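Local coordinates for protein acyltransferase (Streptococcus pneumoniae, PDB 5UG1) that acts as the C-terminal catalytic domain of peptidoglycan O-acetyltransferase A, an enzyme that probably transfers acetyl groups onto cell-wall peptidoglycan, at residues 40-43 / 44-48; 80-83 / 84-87; 92-96 / 97-101. All coordinates share one frame; numbering follows the deposited sequence.

Overall arrangement
The three contacts follow one another along the chain without nesting or crossing. Interaction 1 comes first, inside helix 38-50, which packs against strand 6-10 of the five-stranded parallel sheet. Interaction 2 closes the turn between helix 70-80 and strand 86-90, and it touches interaction 1 directly: Met-45 and Leu-46 meet the backbone of Asn-80, so the helices 38-50 and 70-80 lie together beside the sheet. Interaction 3 closes a type I turn in the loop between strand 86-90 and helix 102-118. Its centre is about 30 Å from that of interaction 2, across the chain's centre, and the side chain of Glu-94 is about 8 Å from the bound methanesulfonic acid.

Interaction 1: residues 40-43 / 44-48; sequences TANE and IMLNN
Asn-42 and Met-45 touch across one turn of helix, the amide oxygen OD1 of Asn-42 standing 3.7 Å from the methyl CE of Met-45. Both side chains start trans to their own backbone N (chi1 -156° and -178°), and a bend at the last torsion of Met-45, 66°, turns its methyl back toward the asparagine. This is the close-packed side of the helix: Ala-41 and Met-45 lie against Ile-9 of strand 6-10, while Asn-42 and Met-45 also meet Ile-77 of helix 70-80. Backbone bonds of the alpha-helical i to i+4 kind run through the segment, among them Ile-44 N to Thr-40 O at 2.8 Å and Asn-47 N to Glu-43 O at 2.9 Å. Ile-44 adds a carbon contact beside the first of these, its CG1 3.2 Å from Thr-40 O. The helix is one of those flanking the parallel sheet of this domain of atypical alpha/beta hydrolase fold, and so it has an inner face and an outer one. On the outer face the packing thins. Glu-43 stretches beyond CG into an exposed position, where its OE2 forms a salt bridge with Lys-39 one turn earlier. Asn-47, also exposed, folds over the carbonyl of Glu-43, its CG 3.4 Å from that oxygen, yet the side-chain nitrogen is too poorly angled to bond it. At the border between the two faces stands Asn-48, whose side chain reaches Met-7 of strand 6-10 and Phe-53; its ND2 gives a nearly straight bond of 2.9 Å to Ile-44 O, from above the carbonyl plane, while its backbone N grips the same oxygen from the opposite face.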
# COMPACT_ATOMS: atom_id res chain seq x y z
N THR A 40 -1.39 -3.75 -12.31
CA THR A 40 -2.40 -2.81 -12.78
C THR A 40 -2.30 -1.47 -12.05
O THR A 40 -2.64 -0.44 -12.63
CB THR A 40 -3.82 -3.39 -12.65
OG1 THR A 40 -4.13 -3.63 -11.28
CG2 THR A 40 -3.95 -4.70 -13.42
N ALA A 41 -1.83 -1.48 -10.80
CA ALA A 41 -1.59 -0.23 -10.09
C ALA A 41 -0.54 0.63 -10.79
O ALA A 41 -0.64 1.86 -10.82
CB ALA A 41 -1.16 -0.52 -8.65
N ASN A 42 0.50 -0.02 -11.33
CA ASN A 42 1.49 0.66 -12.16
C ASN A 42 0.82 1.36 -13.34
O ASN A 42 1.11 2.52 -13.65
CB ASN A 42 2.53 -0.36 -12.66
CG ASN A 42 3.87 0.27 -13.02
OD1 ASN A 42 3.97 1.49 -13.17
ND2 ASN A 42 4.90 -0.57 -13.17
N GLU A 43 -0.07 0.65 -14.03
CA GLU A 43 -0.78 1.21 -15.17
C GLU A 43 -1.73 2.33 -14.74
O GLU A 43 -1.78 3.39 -15.38
CB GLU A 43 -1.53 0.10 -15.91
CG GLU A 43 -0.61 -1.00 -16.48
CD GLU A 43 -1.34 -2.32 -16.69
OE1 GLU A 43 -2.52 -2.41 -16.30
OE2 GLU A 43 -0.74 -3.27 -17.24
N ILE A 44 -2.47 2.12 -13.64
CA ILE A 44 -3.35 3.15 -13.09
C ILE A 44 -2.55 4.40 -12.72
O ILE A 44 -2.98 5.53 -12.99
CB ILE A 44 -4.12 2.61 -11.87
CG1 ILE A 44 -5.10 1.51 -12.30
CG2 ILE A 44 -4.88 3.74 -11.14
CD1 ILE A 44 -5.81 0.84 -11.13
N MET A 45 -1.38 4.20 -12.09
CA MET A 45 -0.53 5.33 -11.69
C MET A 45 -0.17 6.21 -12.88
O MET A 45 -0.36 7.44 -12.84
CB MET A 45 0.75 4.81 -11.02
CG MET A 45 1.66 5.95 -10.54
SD MET A 45 3.20 5.36 -9.84
CE MET A 45 3.97 4.65 -11.31
N LEU A 46 0.36 5.61 -13.95
CA LEU A 46 0.76 6.38 -15.13
C LEU A 46 -0.45 6.94 -15.88
O LEU A 46 -0.38 8.06 -16.42
CB LEU A 46 1.58 5.51 -16.06
CG LEU A 46 2.94 5.11 -15.49
CD1 LEU A 46 3.62 4.19 -16.48
CD2 LEU A 46 3.78 6.36 -15.19
N ASN A 47 -1.54 6.19 -15.97
CA ASN A 47 -2.75 6.74 -16.58
C ASN A 47 -3.17 8.02 -15.86
O ASN A 47 -3.46 9.04 -16.49
CB ASN A 47 -3.88 5.71 -16.58
CG ASN A 47 -3.80 4.73 -17.76
OD1 ASN A 47 -3.21 5.02 -18.79
ND2 ASN A 47 -4.43 3.57 -17.61
N ASN A 48 -3.16 7.99 -14.52
CA ASN A 48 -3.53 9.18 -13.76
C ASN A 48 -2.51 10.31 -13.93
O ASN A 48 -2.88 11.48 -14.04
CB ASN A 48 -3.70 8.84 -12.28
CG ASN A 48 -5.10 8.31 -11.95
OD1 ASN A 48 -6.03 9.08 -11.67
ND2 ASN A 48 -5.25 6.99 -11.96

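Interaction 2: residues 80-83 / 84-87; sequences NLPK and GHHM
The backbone reverses through a type II beta turn from Pro-82 to His-85, with Gly-84 at its third position, where phi is positive, 98°, a conformation natural to a residue without a side chain. Beyond the turn the chain enters strand 86-90, so the segment is the tight link between helix 70-80 and a strand of the parallel sheet. The His-85 ring sits beside Pro-82: its CD2 lies 3.2 Å from Pro-82 O, which approaches the ring edge near its plane, and 3.7 Å from Pro-82 CB. A chi1 of -62° sets CG beside the backbone N of His-85 and swings the ring back alongside Pro-82. Leu-81 fills the inner side. Its CD1 rests 3.8 Å from His-85 CB, and its CD2 lies at the same distance, 3.8 Å, from Met-87 CB. The side chains of Leu-81 and Met-87 run antiparallel, side by side, and the side chain of Met-87 also touches Met-45 of helix 38-50 and Ile-60 of strand 57-61. Outside the turn, Lys-177 meets Leu-81 O through its NZ and Gly-84 and His-85 through its backbone. No hydrogen bond joins the two halves, so their fit probably rests on the glycine-containing turn, carbon-to-carbon packing and the approach of the imidazole CH edge to a carbonyl oxygen, with Lys-177 holding the turn from outside.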
# COMPACT_ATOMS: atom_id res chain seq x y z
N ASN A 80 8.79 3.77 -12.61
CA ASN A 80 7.86 4.53 -13.43
C ASN A 80 7.19 5.65 -12.66
O ASN A 80 6.40 6.40 -13.26
CB ASN A 80 6.81 3.59 -14.03
CG ASN A 80 7.30 2.95 -15.34
OD1 ASN A 80 7.23 3.57 -16.40
ND2 ASN A 80 7.79 1.72 -15.26
N LEU A 81 7.47 5.79 -11.36
CA LEU A 81 6.95 6.92 -10.62
C LEU A 81 7.36 8.21 -11.33
O LEU A 81 8.55 8.39 -11.63
CB LEU A 81 7.48 6.93 -9.18
CG LEU A 81 7.04 8.09 -8.29
CD1 LEU A 81 5.60 7.89 -7.82
CD2 LEU A 81 7.98 8.26 -7.11
N PRO A 82 6.42 9.09 -11.66
CA PRO A 82 6.78 10.28 -12.43
C PRO A 82 7.53 11.26 -11.55
O PRO A 82 7.36 11.29 -10.33
CB PRO A 82 5.43 10.86 -12.87
CG PRO A 82 4.43 9.78 -12.61
CD PRO A 82 4.97 9.00 -11.46
N LYS A 83 8.38 12.06 -12.20
CA LYS A 83 9.06 13.15 -11.52
C LYS A 83 8.05 13.99 -10.75
O LYS A 83 6.94 14.24 -11.23
CB LYS A 83 9.80 14.02 -12.55
CG LYS A 83 11.02 13.35 -13.14
CD LYS A 83 11.74 14.26 -14.14
CE LYS A 83 11.46 13.86 -15.59
NZ LYS A 83 12.31 14.59 -16.57
N GLY A 84 8.45 14.42 -9.55
CA GLY A 84 7.67 15.35 -8.77
C GLY A 84 6.79 14.72 -7.71
O GLY A 84 6.05 15.45 -7.04
N HIS A 85 6.86 13.41 -7.54
CA HIS A 85 6.02 12.69 -6.60
C HIS A 85 6.85 12.06 -5.50
O HIS A 85 8.05 11.80 -5.66
CB HIS A 85 5.22 11.60 -7.32
CG HIS A 85 4.28 12.14 -8.36
ND1 HIS A 85 2.98 12.52 -8.06
CD2 HIS A 85 4.44 12.37 -9.68
CE1 HIS A 85 2.39 12.95 -9.16
NE2 HIS A 85 3.25 12.87 -10.16
N HIS A 86 6.20 11.83 -4.37
CA HIS A 86 6.69 10.94 -3.33
C HIS A 86 5.78 9.72 -3.31
O HIS A 86 4.57 9.84 -3.54
CB HIS A 86 6.71 11.61 -1.96
CG HIS A 86 7.50 10.86 -0.93
ND1 HIS A 86 8.80 11.19 -0.59
CD2 HIS A 86 7.17 9.79 -0.16
CE1 HIS A 86 9.23 10.36 0.34
NE2 HIS A 86 8.27 9.50 0.62
N MET A 87 6.35 8.56 -3.05
CA MET A 87 5.63 7.30 -3.18
C MET A 87 5.69 6.56 -1.86
O MET A 87 6.75 6.49 -1.23
CB MET A 87 6.23 6.45 -4.30
CG MET A 87 5.52 5.17 -4.62
SD MET A 87 6.47 4.26 -5.86
CE MET A 87 5.13 3.85 -6.96

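Interaction 3: residues 92-96 / 97-101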
# COMPACT_ATOMS: atom_id res chain seq x y z
N PRO A 92 2.49 -6.18 1.68
CA PRO A 92 1.35 -7.09 1.74
C PRO A 92 1.49 -8.07 2.90
O PRO A 92 2.59 -8.33 3.40
CB PRO A 92 1.41 -7.82 0.39
CG PRO A 92 2.86 -7.82 0.06
CD PRO A 92 3.47 -6.59 0.66
N TYR A 93 0.36 -8.64 3.31
CA TYR A 93 0.34 -9.62 4.39
C TYR A 93 -0.58 -10.79 4.03
O TYR A 93 -1.80 -10.61 3.92
CB TYR A 93 -0.10 -8.99 5.71
CG TYR A 93 -0.20 -9.99 6.83
CD1 TYR A 93 0.94 -10.53 7.42
CD2 TYR A 93 -1.45 -10.42 7.28
CE1 TYR A 93 0.83 -11.47 8.45
CE2 TYR A 93 -1.56 -11.35 8.31
CZ TYR A 93 -0.42 -11.87 8.88
OH TYR A 93 -0.54 -12.79 9.90
N GLU A 94 0.01 -11.97 3.88
CA GLU A 94 -0.68 -13.26 3.83
C GLU A 94 -0.38 -13.98 5.14
O GLU A 94 0.76 -14.39 5.39
CB GLU A 94 -0.22 -14.07 2.61
CG GLU A 94 -0.51 -15.58 2.66
CD GLU A 94 -1.99 -15.89 2.62
OE1 GLU A 94 -2.62 -15.70 1.55
OE2 GLU A 94 -2.55 -16.30 3.67
N GLY A 95 -1.40 -14.14 5.99
CA GLY A 95 -1.17 -14.68 7.31
C GLY A 95 -1.05 -16.19 7.38
O GLY A 95 -0.49 -16.70 8.36
N ASP A 96 -1.56 -16.92 6.39
CA ASP A 96 -1.53 -18.39 6.43
C ASP A 96 -0.14 -18.86 6.05
O ASP A 96 0.18 -18.97 4.86
CB ASP A 96 -2.58 -18.99 5.50
CG ASP A 96 -2.59 -20.53 5.51
OD1 ASP A 96 -1.69 -21.18 6.10
OD2 ASP A 96 -3.50 -21.10 4.89
N LYS A 97 0.68 -19.17 7.05
CA LYS A 97 2.07 -19.55 6.78
C LYS A 97 2.17 -20.83 5.96
O LYS A 97 3.23 -21.10 5.39
CB LYS A 97 2.83 -19.70 8.10
CG LYS A 97 3.01 -18.38 8.86
CD LYS A 97 3.88 -18.59 10.09
CE LYS A 97 3.73 -17.47 11.11
NZ LYS A 97 4.25 -17.86 12.47
N THR A 98 1.09 -21.61 5.85
CA THR A 98 1.13 -22.83 5.05
C THR A 98 0.77 -22.59 3.59
O THR A 98 0.88 -23.51 2.79
CB THR A 98 0.18 -23.90 5.62
OG1 THR A 98 -1.18 -23.59 5.28
CG2 THR A 98 0.33 -24.00 7.13
N LYS A 99 0.35 -21.38 3.23
CA LYS A 99 -0.00 -21.13 1.84
C LYS A 99 1.22 -21.29 0.96
O LYS A 99 2.32 -20.85 1.32
CB LYS A 99 -0.60 -19.73 1.68
CG LYS A 99 -2.11 -19.70 1.73
CD LYS A 99 -2.70 -19.97 0.37
CE LYS A 99 -3.90 -19.08 0.10
NZ LYS A 99 -5.03 -19.40 1.01
N GLU A 100 1.04 -21.93 -0.20
CA GLU A 100 2.18 -22.14 -1.08
C GLU A 100 2.80 -20.82 -1.53
O GLU A 100 3.95 -20.82 -1.97
CB GLU A 100 1.76 -23.00 -2.28
CG GLU A 100 1.26 -24.40 -1.87
CD GLU A 100 1.20 -25.40 -3.03
OE1 GLU A 100 0.82 -25.01 -4.15
OE2 GLU A 100 1.53 -26.60 -2.81
N THR A 101 2.08 -19.69 -1.40
CA THR A 101 2.59 -18.36 -1.75
C THR A 101 3.06 -17.55 -0.56
O THR A 101 3.47 -16.40 -0.74
CB THR A 101 1.51 -17.55 -2.48
OG1 THR A 101 0.33 -17.49 -1.67
CG2 THR A 101 1.19 -18.14 -3.86
O HOH W 1 -5.06 -17.19 3.26
O HOH W 2 -2.93 -23.44 3.32
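Asp-96 and Thr-98 meet in a type I beta turn from Asp-96 to Lys-99, in the surface loop between strand 86-90 and helix 102-118, and the Asp-96 side chain closes an Asx turn within it. Its OD1 takes two bonds: one from Thr-98 N at 2.8 Å, arriving from above the carboxylate plane, and one from Thr-98 OG1 at 2.6 Å, on the syn side. The backbone bond of the turn, Lys-99 N to Asp-96 O, is 2.9 Å. A chi1 of 180° carries the Asp-96 carboxylate over the turn toward these donors. The Thr-98 hydroxyl, having donated to OD1, accepts from a water that also donates to Asp-96 OD2. Asp-96 N is satisfied by Glu-94 OE2 at 3.0 Å, through the lone pair away from the other oxygen. Glu-94 is buried against Val-105 and Val-144, a bend at chi2, 66°, turns its carboxylate back to Asp-96 N, and Lys-99 crosses it at about a right angle. The ammonium group is too far for a salt bridge with either acid, though their charges probably still attract it. Instead a second water donates to Glu-94 OE2 at 2.7 Å and accepts from Lys-99 NZ at 3.2 Å.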